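Local atomic coordinates of hypothetical protein SpyM3_0169 (PDB entry 1PG6), a protein that is of unknown function but belongs to the AIM24 family, in the cupin clan of beta-rich folds, and carries bound calcium ions in the crystal. Residues Arg12-Thr16 against Glu27-Glu31; Ile103-Gly109 against Gly154-Leu159; Gln112-Asp117 against Phe148-Gly154; Ala185-Leu190 against Phe214-Ile220. All blocks are in the same frame, centred on the assembly; numbering follows the deposited sequence.

The four contacts illustrate how one chain of antiparallel sheets is tied together through its cross-strand pairs. Contact 1 pairs two strands of a small sheet and lies beside contact 2, their centres about 12 Å apart; Phe15 of contact 1 packs on Ala105 and Thr157 of contact 2. Contacts 2 and 3, with centres about 11 Å apart, share Gly154 but belong to different sheets, whose Leu108 and Tyr113 meet. Contact 3 leads into contact 4, about 11 Å away between centres, through the neighbouring strands 113-116 and 183-187. Calcium is closest to contact 2: the side chain of Ile103 lies about 6 Å from a bound ion, and strand 156-161 ends at the calcium ligand Asn161.

Contact 1: residues Arg12-Thr16 against Glu27-Glu31; sequences RMRFT and EIDLE
Arg14 and Asp29 lie side by side on one face of an antiparallel beta hairpin, their side chains running in the same direction. The guanidinium and carboxylate planes are only 15° apart, yet Asp29 OD1 sits well out of the guanidinium plane. The long salt bridge, 3.6 Å from Arg14 NH2 to Asp29 OD1, is therefore an attraction of charges, with no N-H aimed at the oxygen. Asp29 OD1 instead takes a hydrogen bond from a water 2.6 Å away. In the backbone, Arg14 N gives to Asp29 O at 3.0 Å and Asp29 N to Arg14 O, both bonds nearly straight.

The apolar chemistry is on Ile28's side. Met13, modelled as selenomethionine, bends so that its methyl CE crosses the end of Ile28, 3.8 Å from CD1, while its CB rests 3.7 Å from Leu30 CD2. Phe15 offers Ile28 only its CB; with CG set between backbone N and carbonyl carbon (chi1 65°), the ring leaves the hairpin for Ala105 and Thr157. A long ion pair, its carboxylate also held by water, beside two nearly straight backbone bonds is consistent with charge adding only modestly to the pairing.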
# COMPACT_ATOMS: atom_id res chain seq x y z
N ARG A 12 -16.19 -7.30 -10.54
CA ARG A 12 -15.14 -7.38 -9.49
C ARG A 12 -14.13 -8.47 -9.84
O ARG A 12 -14.47 -9.45 -10.50
CB ARG A 12 -15.77 -7.72 -8.13
CG ARG A 12 -17.02 -6.94 -7.79
CD ARG A 12 -16.77 -5.45 -7.70
NE ARG A 12 -18.00 -4.73 -7.38
CZ ARG A 12 -18.12 -3.41 -7.39
NH1 ARG A 12 -19.29 -2.85 -7.08
NH2 ARG A 12 -17.09 -2.64 -7.72
N MSE A 13 -12.89 -8.30 -9.40
CA MSE A 13 -11.86 -9.28 -9.66
C MSE A 13 -12.00 -10.40 -8.63
O MSE A 13 -12.51 -10.18 -7.53
CB MSE A 13 -10.47 -8.65 -9.51
CG MSE A 13 -10.23 -8.07 -8.13
SE MSE A 13 -8.44 -7.39 -7.85
CE MSE A 13 -7.83 -8.66 -6.54
N ARG A 14 -11.56 -11.60 -8.99
CA ARG A 14 -11.61 -12.72 -8.07
C ARG A 14 -10.16 -13.05 -7.74
O ARG A 14 -9.34 -13.22 -8.64
CB ARG A 14 -12.30 -13.93 -8.70
CG ARG A 14 -12.81 -14.94 -7.68
CD ARG A 14 -13.63 -16.06 -8.31
NE ARG A 14 -12.78 -17.12 -8.84
CZ ARG A 14 -12.05 -17.93 -8.09
NH1 ARG A 14 -12.05 -17.80 -6.77
NH2 ARG A 14 -11.31 -18.88 -8.65
N PHE A 15 -9.84 -13.11 -6.45
CA PHE A 15 -8.47 -13.39 -6.05
C PHE A 15 -8.36 -14.60 -5.13
O PHE A 15 -9.34 -15.05 -4.55
CB PHE A 15 -7.88 -12.16 -5.35
CG PHE A 15 -8.56 -11.81 -4.06
CD1 PHE A 15 -8.11 -12.33 -2.85
CD2 PHE A 15 -9.68 -10.99 -4.06
CE1 PHE A 15 -8.77 -12.04 -1.66
CE2 PHE A 15 -10.34 -10.69 -2.87
CZ PHE A 15 -9.89 -11.22 -1.67
N THR A 16 -7.14 -15.12 -5.01
CA THR A 16 -6.87 -16.25 -4.15
C THR A 16 -5.49 -16.07 -3.54
O THR A 16 -4.48 -16.21 -4.24
CB THR A 16 -6.90 -17.59 -4.92
OG1 THR A 16 -8.21 -17.81 -5.46
CG2 THR A 16 -6.55 -18.75 -4.00
N GLU A 27 -3.19 -15.05 -6.72
CA GLU A 27 -3.64 -15.36 -8.07
C GLU A 27 -4.93 -14.59 -8.28
O GLU A 27 -5.86 -14.68 -7.47
CB GLU A 27 -3.90 -16.86 -8.22
CG GLU A 27 -2.70 -17.75 -7.94
CD GLU A 27 -3.03 -19.23 -8.09
OE1 GLU A 27 -4.01 -19.69 -7.47
OE2 GLU A 27 -2.31 -19.94 -8.83
N ILE A 28 -4.99 -13.83 -9.37
CA ILE A 28 -6.15 -13.01 -9.67
C ILE A 28 -6.82 -13.38 -10.99
O ILE A 28 -6.15 -13.53 -12.01
CB ILE A 28 -5.74 -11.52 -9.74
CG1 ILE A 28 -5.20 -11.06 -8.38
CG2 ILE A 28 -6.92 -10.66 -10.16
CD1 ILE A 28 -4.66 -9.65 -8.38
N ASP A 29 -8.14 -13.53 -10.96
CA ASP A 29 -8.90 -13.85 -12.16
C ASP A 29 -9.66 -12.60 -12.57
O ASP A 29 -10.39 -12.01 -11.77
CB ASP A 29 -9.90 -14.99 -11.91
CG ASP A 29 -9.22 -16.33 -11.80
OD1 ASP A 29 -9.06 -16.84 -10.67
OD2 ASP A 29 -8.84 -16.88 -12.86
N LEU A 30 -9.47 -12.20 -13.82
CA LEU A 30 -10.13 -11.02 -14.36
C LEU A 30 -11.10 -11.39 -15.48
O LEU A 30 -10.75 -12.13 -16.40
CB LEU A 30 -9.10 -10.03 -14.91
CG LEU A 30 -8.15 -9.34 -13.93
CD1 LEU A 30 -7.20 -8.44 -14.70
CD2 LEU A 30 -8.95 -8.53 -12.93
N GLU A 31 -12.32 -10.87 -15.39
CA GLU A 31 -13.32 -11.12 -16.41
C GLU A 31 -13.05 -10.17 -17.57
O GLU A 31 -12.23 -9.26 -17.44
CB GLU A 31 -14.73 -10.88 -15.86
CG GLU A 31 -15.33 -12.06 -15.12
CD GLU A 31 -16.79 -11.84 -14.77
OE1 GLU A 31 -17.07 -11.08 -13.82
OE2 GLU A 31 -17.65 -12.42 -15.45
O HOH W 1 -12.74 -8.83 -13.31
O HOH W 2 -7.48 -17.33 -8.64

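Contact 2: residues Ile103-Gly109 against Gly154-Leu159; sequences IVALELG and GLGTLL
Strands 103-108 and 156-159 form an antiparallel pair at one margin of a six-stranded sheet in this cupin-clan fold, with strand 103-108 outermost within the chain. Leu106 and Leu158 are a hydrogen-bonded pair: Leu106 N gives to Leu158 O and Leu158 N to Leu106 O, each at 2.8 Å. One step along, Leu108 N donates to Gly156 O at 2.7 Å.

The side chains divide between two faces. Leu106, Leu108 and Leu158 point toward the neighbouring sheet, where Tyr113 and Leu115 receive them, so their contact is part of the packing of sheet on sheet. Leu108 slants across Leu158, both of its methyls reaching CB of that residue, with Leu108 CD1 at 4.0 Å from Leu158 CB. On the other face Ala105 and Leu159 meet closely, Ala105 CB lying 3.5 Å from Leu159 CD2, a tighter approach than carbon atoms usually make.

Glu107 and Thr157 are the polar residues of that face. The glutamate chain is bent at the second torsion (chi2 72°), which swings the carboxylate back across Thr157 at about a right angle, and each oxygen engages a water. One water donates to both Glu107 OE2 and Thr157 OG1, joining the two side chains. The other donates to Glu107 OE1 and Leu108 O, both at 2.6 Å, and accepts from Gly156 N at 3.2 Å.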
# COMPACT_ATOMS: atom_id res chain seq x y z
N ILE A 103 -0.31 -10.84 3.27
CA ILE A 103 -1.22 -10.06 2.46
C ILE A 103 -2.57 -10.09 3.15
O ILE A 103 -2.97 -11.12 3.70
CB ILE A 103 -1.38 -10.66 1.04
CG1 ILE A 103 -0.04 -10.60 0.30
CG2 ILE A 103 -2.45 -9.89 0.25
CD1 ILE A 103 -0.04 -11.34 -1.04
N VAL A 104 -3.27 -8.97 3.16
CA VAL A 104 -4.59 -8.90 3.77
C VAL A 104 -5.53 -8.27 2.76
O VAL A 104 -5.18 -7.28 2.11
CB VAL A 104 -4.57 -8.07 5.09
CG1 VAL A 104 -4.04 -6.67 4.83
CG2 VAL A 104 -5.96 -8.03 5.70
N ALA A 105 -6.70 -8.86 2.59
CA ALA A 105 -7.70 -8.35 1.66
C ALA A 105 -8.76 -7.61 2.46
O ALA A 105 -9.27 -8.12 3.45
CB ALA A 105 -8.33 -9.50 0.88
N LEU A 106 -9.08 -6.40 2.02
CA LEU A 106 -10.07 -5.59 2.70
C LEU A 106 -11.17 -5.16 1.72
O LEU A 106 -10.88 -4.63 0.64
CB LEU A 106 -9.38 -4.36 3.31
CG LEU A 106 -8.30 -4.67 4.36
CD1 LEU A 106 -7.54 -3.40 4.72
CD2 LEU A 106 -8.96 -5.25 5.61
N GLU A 107 -12.42 -5.41 2.10
CA GLU A 107 -13.58 -5.06 1.28
C GLU A 107 -13.86 -3.57 1.39
O GLU A 107 -13.92 -3.02 2.49
CB GLU A 107 -14.80 -5.86 1.75
CG GLU A 107 -16.07 -5.64 0.91
CD GLU A 107 -15.99 -6.29 -0.46
OE1 GLU A 107 -17.01 -6.26 -1.19
OE2 GLU A 107 -14.93 -6.84 -0.81
N LEU A 108 -14.04 -2.92 0.25
CA LEU A 108 -14.29 -1.49 0.24
C LEU A 108 -15.75 -1.16 -0.03
O LEU A 108 -16.41 -1.83 -0.83
CB LEU A 108 -13.40 -0.81 -0.81
CG LEU A 108 -11.90 -1.11 -0.71
CD1 LEU A 108 -11.17 -0.40 -1.84
CD2 LEU A 108 -11.37 -0.66 0.64
N GLY A 109 -16.25 -0.13 0.63
CA GLY A 109 -17.63 0.28 0.47
C GLY A 109 -18.00 1.17 1.63
O GLY A 109 -17.64 2.34 1.66
N GLY A 154 -14.74 4.04 -3.19
CA GLY A 154 -15.44 3.16 -4.10
C GLY A 154 -15.68 1.74 -3.61
O GLY A 154 -15.42 1.41 -2.46
N LEU A 155 -16.19 0.90 -4.51
CA LEU A 155 -16.47 -0.49 -4.20
C LEU A 155 -15.39 -1.38 -4.79
O LEU A 155 -14.82 -1.08 -5.83
CB LEU A 155 -17.84 -0.89 -4.78
CG LEU A 155 -19.05 -0.06 -4.35
CD1 LEU A 155 -20.30 -0.61 -5.02
CD2 LEU A 155 -19.20 -0.10 -2.85
N GLY A 156 -15.12 -2.49 -4.11
CA GLY A 156 -14.11 -3.41 -4.60
C GLY A 156 -13.26 -3.96 -3.48
O GLY A 156 -13.59 -3.82 -2.30
N THR A 157 -12.16 -4.60 -3.85
CA THR A 157 -11.26 -5.17 -2.86
C THR A 157 -9.90 -4.51 -2.90
O THR A 157 -9.38 -4.21 -3.97
CB THR A 157 -11.05 -6.67 -3.10
OG1 THR A 157 -12.30 -7.36 -3.03
CG2 THR A 157 -10.10 -7.24 -2.06
N LEU A 158 -9.33 -4.28 -1.72
CA LEU A 158 -8.01 -3.69 -1.59
C LEU A 158 -7.11 -4.78 -1.02
O LEU A 158 -7.50 -5.47 -0.08
CB LEU A 158 -8.03 -2.51 -0.61
CG LEU A 158 -6.66 -2.11 -0.02
CD1 LEU A 158 -5.82 -1.41 -1.09
CD2 LEU A 158 -6.87 -1.19 1.18
N LEU A 159 -5.93 -4.96 -1.60
CA LEU A 159 -4.99 -5.94 -1.07
C LEU A 159 -3.81 -5.14 -0.52
O LEU A 159 -3.17 -4.38 -1.25
CB LEU A 159 -4.49 -6.89 -2.18
CG LEU A 159 -5.51 -7.81 -2.85
CD1 LEU A 159 -4.80 -8.75 -3.83
CD2 LEU A 159 -6.25 -8.62 -1.79
O HOH W 3 -12.91 -8.40 -0.41
O HOH W 4 -17.27 -3.86 -2.12

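Contact 3: residues Gln112-Asp117 against Phe148-Gly154; sequences QYRLND and FVMTTEG
Gln112 lies obliquely over Thr152, its CB 3.5 Å from Thr152 OG1, and its amide is gripped at both ends. Thr152 OG1 donates to Gln112 OE1 at 2.6 Å, in the carbonyl plane and on a lone pair. At the other end Gln112 NE2 gives one bond to Gly154 O, at 3.0 Å and 15° out of the amide plane, and another to Gly109 O. With acceptor and donor both engaged, the rotation of this buried amide is fixed. The same hydroxyl is also an acceptor: set between the backbone N and the carbonyl carbon (chi1 66°), Thr152 OG1 takes a nearly straight bond from Tyr113 N, so the side chain stands in for a backbone carbonyl at this step of the sheet.

Strands 113-116 and 148-153 are antiparallel neighbours inside a six-stranded sheet, flanked by strands 128-133 and 183-187. Arg114 and Thr151 run alongside each other on one face, and Arg114 NH1 donates to Thr151 OG1 at 2.8 Å, at the guanidinium edge but 20° out of its plane, through a bent bond. Arg114 CB rests on Val149 CG1, and Tyr192 and Arg188 also pack on the arginine. On the opposite face Leu115 crosses Met150, a selenomethionine, and Leu115 CD1 lies 4.1 Å from Met150 CG. At the far end of the pairing, Asp117 OD2 accepts from Phe148 N at 3.0 Å, met on its syn side but out of the carboxylate plane. A water accepts from Asp117 N and donates to Phe148 O, 2.8 Å from each.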
# COMPACT_ATOMS: atom_id res chain seq x y z
N GLN A 112 -13.54 2.25 4.25
CA GLN A 112 -12.45 2.62 3.38
C GLN A 112 -11.20 2.64 4.24
O GLN A 112 -11.30 2.61 5.47
CB GLN A 112 -12.66 4.00 2.75
CG GLN A 112 -13.86 4.09 1.81
CD GLN A 112 -13.79 3.13 0.64
OE1 GLN A 112 -12.71 2.85 0.12
NE2 GLN A 112 -14.94 2.64 0.21
N TYR A 113 -10.04 2.70 3.61
CA TYR A 113 -8.79 2.68 4.35
C TYR A 113 -7.73 3.63 3.81
O TYR A 113 -7.79 4.07 2.67
CB TYR A 113 -8.20 1.27 4.35
CG TYR A 113 -9.11 0.21 4.93
CD1 TYR A 113 -10.11 -0.39 4.15
CD2 TYR A 113 -9.01 -0.16 6.27
CE1 TYR A 113 -10.99 -1.32 4.70
CE2 TYR A 113 -9.89 -1.08 6.83
CZ TYR A 113 -10.88 -1.66 6.04
OH TYR A 113 -11.76 -2.54 6.61
N ARG A 114 -6.75 3.91 4.66
CA ARG A 114 -5.60 4.72 4.31
C ARG A 114 -4.43 3.75 4.48
O ARG A 114 -4.48 2.85 5.32
CB ARG A 114 -5.45 5.92 5.26
CG ARG A 114 -6.65 6.87 5.28
CD ARG A 114 -6.31 8.15 6.04
NE ARG A 114 -7.50 8.91 6.45
CZ ARG A 114 -8.19 9.73 5.67
NH1 ARG A 114 -7.82 9.92 4.41
NH2 ARG A 114 -9.24 10.37 6.15
N LEU A 115 -3.39 3.91 3.67
CA LEU A 115 -2.24 3.03 3.74
C LEU A 115 -0.94 3.79 3.59
O LEU A 115 -0.86 4.79 2.88
CB LEU A 115 -2.27 1.99 2.62
CG LEU A 115 -3.56 1.24 2.29
CD1 LEU A 115 -4.46 2.13 1.47
CD2 LEU A 115 -3.21 -0.02 1.50
N ASN A 116 0.09 3.30 4.27
CA ASN A 116 1.41 3.89 4.20
C ASN A 116 2.10 3.43 2.93
O ASN A 116 1.68 2.47 2.29
CB ASN A 116 2.25 3.43 5.39
CG ASN A 116 2.15 4.37 6.56
OD1 ASN A 116 2.02 3.93 7.71
ND2 ASN A 116 2.20 5.66 6.28
N ASP A 117 3.19 4.12 2.59
CA ASP A 117 3.98 3.79 1.41
C ASP A 117 4.53 2.39 1.55
O ASP A 117 5.09 2.01 2.58
CB ASP A 117 5.17 4.75 1.24
CG ASP A 117 4.79 6.04 0.56
OD1 ASP A 117 4.04 5.99 -0.44
OD2 ASP A 117 5.26 7.10 1.02
N PHE A 148 4.06 9.77 1.79
CA PHE A 148 2.72 9.80 1.23
C PHE A 148 1.78 8.75 1.81
O PHE A 148 2.19 7.63 2.12
CB PHE A 148 2.76 9.63 -0.29
CG PHE A 148 3.23 10.86 -1.02
CD1 PHE A 148 4.54 11.30 -0.90
CD2 PHE A 148 2.36 11.57 -1.84
CE1 PHE A 148 4.98 12.44 -1.58
CE2 PHE A 148 2.78 12.70 -2.52
CZ PHE A 148 4.10 13.14 -2.39
N VAL A 149 0.51 9.12 1.95
CA VAL A 149 -0.51 8.22 2.45
C VAL A 149 -1.57 8.05 1.36
O VAL A 149 -2.00 9.02 0.75
CB VAL A 149 -1.19 8.76 3.72
CG1 VAL A 149 -2.38 7.88 4.09
CG2 VAL A 149 -0.19 8.78 4.88
N MSE A 150 -1.97 6.80 1.13
CA MSE A 150 -2.98 6.48 0.13
C MSE A 150 -4.33 6.28 0.80
O MSE A 150 -4.42 5.64 1.85
CB MSE A 150 -2.59 5.19 -0.60
CG MSE A 150 -3.62 4.69 -1.60
SE MSE A 150 -3.13 2.97 -2.34
CE MSE A 150 -1.39 3.44 -3.00
N THR A 151 -5.38 6.83 0.20
CA THR A 151 -6.73 6.66 0.73
C THR A 151 -7.62 6.10 -0.37
O THR A 151 -7.61 6.59 -1.50
CB THR A 151 -7.32 8.01 1.23
OG1 THR A 151 -6.57 8.45 2.38
CG2 THR A 151 -8.78 7.83 1.63
N THR A 152 -8.39 5.07 -0.03
CA THR A 152 -9.27 4.41 -0.98
C THR A 152 -10.67 5.01 -1.02
O THR A 152 -11.07 5.75 -0.13
CB THR A 152 -9.44 2.91 -0.65
OG1 THR A 152 -10.13 2.77 0.60
CG2 THR A 152 -8.08 2.23 -0.54
N GLU A 153 -11.40 4.66 -2.07
CA GLU A 153 -12.77 5.12 -2.28
C GLU A 153 -13.41 4.15 -3.26
O GLU A 153 -12.72 3.50 -4.04
CB GLU A 153 -12.76 6.53 -2.87
CG GLU A 153 -14.15 7.09 -3.14
CD GLU A 153 -14.10 8.45 -3.83
OE1 GLU A 153 -13.54 8.53 -4.94
OE2 GLU A 153 -14.62 9.43 -3.25
N GLY A 154 -14.74 4.04 -3.19
CA GLY A 154 -15.44 3.16 -4.10
C GLY A 154 -15.68 1.74 -3.61
O GLY A 154 -15.42 1.41 -2.46
O HOH W 5 3.70 6.35 4.15

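Contact 4: residues Ala185-Leu190 against Phe214-Ile220; sequences AWSREL and FRGHGEI
Ser187 and Glu219 bond across two neighbouring strands of an antiparallel sheet, where the chain turns twice: a type I beta turn runs from Ser187 to Leu190, and the facing chain rounds a corner at residues 216-218 from one antiparallel sheet into another. Two bonds tie the pair. Ser187 N donates to Glu219 O at 2.9 Å, in the carbonyl plane. In return Ser187 OG, held beside its own backbone N (chi1 -66°), accepts from Glu219 N at 2.8 Å, so a side-chain oxygen serves where a backbone carbonyl might have done. Ser187 O accepts from Leu190 N, the bond that closes the turn.

Two waters serve the backbone of His217. One accepts from His217 N at 2.8 Å and donates to Glu189 O; a second donates to both His217 O and Glu189 OE2. The carboxylates of Glu189 and Glu219 are 5.0 Å apart, from Glu189 OE2 to Glu219 OE1, and Lys111 forms a salt bridge to each, which probably offsets their mutual repulsion.

The remaining contact is apolar. Leu190 presses into the corner, its CD2 3.4 Å from His217 C and its CD1 against Ile220 CG1. Trp186 and Phe214 form a T-shaped pair, their planes 64° apart, in which the phenyl edge meets the indole face. Phe214 CE1 sits over the five-membered ring, 3.5 Å from Trp186 CG, while Ile220 CG1 lies above the centre of the phenyl ring.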
# COMPACT_ATOMS: atom_id res chain seq x y z
N ALA A 185 -2.06 -0.28 7.34
CA ALA A 185 -3.24 0.40 6.83
C ALA A 185 -4.21 0.60 7.99
O ALA A 185 -4.14 -0.09 9.00
CB ALA A 185 -3.89 -0.46 5.75
N TRP A 186 -5.13 1.56 7.84
CA TRP A 186 -6.08 1.81 8.91
C TRP A 186 -7.38 2.41 8.39
O TRP A 186 -7.42 2.96 7.29
CB TRP A 186 -5.44 2.71 9.98
CG TRP A 186 -5.12 4.10 9.50
CD1 TRP A 186 -5.90 5.22 9.64
CD2 TRP A 186 -3.93 4.53 8.82
NE1 TRP A 186 -5.27 6.31 9.10
CE2 TRP A 186 -4.06 5.92 8.58
CE3 TRP A 186 -2.77 3.88 8.39
CZ2 TRP A 186 -3.07 6.67 7.93
CZ3 TRP A 186 -1.78 4.62 7.74
CH2 TRP A 186 -1.94 6.01 7.51
N SER A 187 -8.44 2.30 9.17
CA SER A 187 -9.75 2.82 8.78
C SER A 187 -9.72 4.30 8.46
O SER A 187 -9.14 5.10 9.20
CB SER A 187 -10.77 2.55 9.89
OG SER A 187 -11.00 1.16 10.06
N ARG A 188 -10.36 4.68 7.36
CA ARG A 188 -10.40 6.08 6.95
C ARG A 188 -11.21 6.89 7.96
O ARG A 188 -10.98 8.08 8.14
CB ARG A 188 -11.03 6.20 5.57
CG ARG A 188 -10.91 7.59 4.98
CD ARG A 188 -11.64 7.68 3.67
NE ARG A 188 -13.07 7.51 3.85
CZ ARG A 188 -13.94 7.48 2.85
NH1 ARG A 188 -13.52 7.60 1.60
NH2 ARG A 188 -15.24 7.33 3.10
N GLU A 189 -12.14 6.21 8.62
CA GLU A 189 -13.01 6.81 9.62
C GLU A 189 -12.26 7.29 10.88
O GLU A 189 -12.76 8.12 11.64
CB GLU A 189 -14.10 5.80 9.97
CG GLU A 189 -13.57 4.35 10.07
CD GLU A 189 -14.10 3.40 9.00
OE1 GLU A 189 -13.89 3.63 7.77
OE2 GLU A 189 -14.73 2.38 9.39
N LEU A 190 -11.06 6.76 11.09
CA LEU A 190 -10.25 7.15 12.25
C LEU A 190 -9.57 8.49 12.06
O LEU A 190 -9.35 8.94 10.93
CB LEU A 190 -9.17 6.09 12.52
CG LEU A 190 -9.55 4.77 13.18
CD1 LEU A 190 -8.44 3.74 12.99
CD2 LEU A 190 -9.81 4.99 14.66
N PHE A 214 -3.52 7.69 16.42
CA PHE A 214 -4.88 7.41 15.99
C PHE A 214 -5.89 7.73 17.08
O PHE A 214 -5.63 7.52 18.26
CB PHE A 214 -5.03 5.93 15.63
CG PHE A 214 -4.06 5.47 14.58
CD1 PHE A 214 -4.30 5.72 13.24
CD2 PHE A 214 -2.90 4.79 14.94
CE1 PHE A 214 -3.40 5.29 12.26
CE2 PHE A 214 -2.00 4.36 13.98
CZ PHE A 214 -2.25 4.61 12.63
N ARG A 215 -7.06 8.23 16.67
CA ARG A 215 -8.12 8.56 17.61
C ARG A 215 -9.48 8.25 16.98
O ARG A 215 -9.72 8.59 15.82
CB ARG A 215 -8.07 10.05 17.98
CG ARG A 215 -6.72 10.53 18.48
CD ARG A 215 -6.74 12.01 18.82
NE ARG A 215 -5.45 12.45 19.36
CZ ARG A 215 -5.24 13.62 19.94
NH1 ARG A 215 -6.24 14.50 20.06
NH2 ARG A 215 -4.04 13.93 20.39
N GLY A 216 -10.35 7.59 17.73
CA GLY A 216 -11.67 7.27 17.21
C GLY A 216 -12.03 5.80 17.15
O GLY A 216 -11.54 5.00 17.94
N HIS A 217 -12.89 5.45 16.20
CA HIS A 217 -13.33 4.07 16.01
C HIS A 217 -12.85 3.54 14.67
O HIS A 217 -12.99 4.20 13.64
CB HIS A 217 -14.85 3.98 16.06
CG HIS A 217 -15.45 4.41 17.36
ND1 HIS A 217 -15.49 5.73 17.77
CD2 HIS A 217 -16.03 3.69 18.35
CE1 HIS A 217 -16.06 5.80 18.95
NE2 HIS A 217 -16.40 4.58 19.33
N GLY A 218 -12.29 2.34 14.67
CA GLY A 218 -11.80 1.75 13.44
C GLY A 218 -10.71 0.72 13.66
O GLY A 218 -10.32 0.46 14.80
N GLU A 219 -10.21 0.13 12.58
CA GLU A 219 -9.15 -0.87 12.68
C GLU A 219 -7.80 -0.32 12.26
O GLU A 219 -7.70 0.56 11.40
CB GLU A 219 -9.49 -2.09 11.83
CG GLU A 219 -10.71 -2.88 12.28
CD GLU A 219 -12.00 -2.11 12.10
OE1 GLU A 219 -12.26 -1.65 10.97
OE2 GLU A 219 -12.76 -1.97 13.09
N ILE A 220 -6.75 -0.85 12.89
CA ILE A 220 -5.39 -0.46 12.58
C ILE A 220 -4.64 -1.76 12.32
O ILE A 220 -4.64 -2.65 13.16
CB ILE A 220 -4.72 0.26 13.77
CG1 ILE A 220 -5.46 1.55 14.09
CG2 ILE A 220 -3.26 0.54 13.46
CD1 ILE A 220 -5.09 2.14 15.44
O HOH W 6 -13.43 7.75 14.63
O HOH W 7 -15.53 3.12 12.26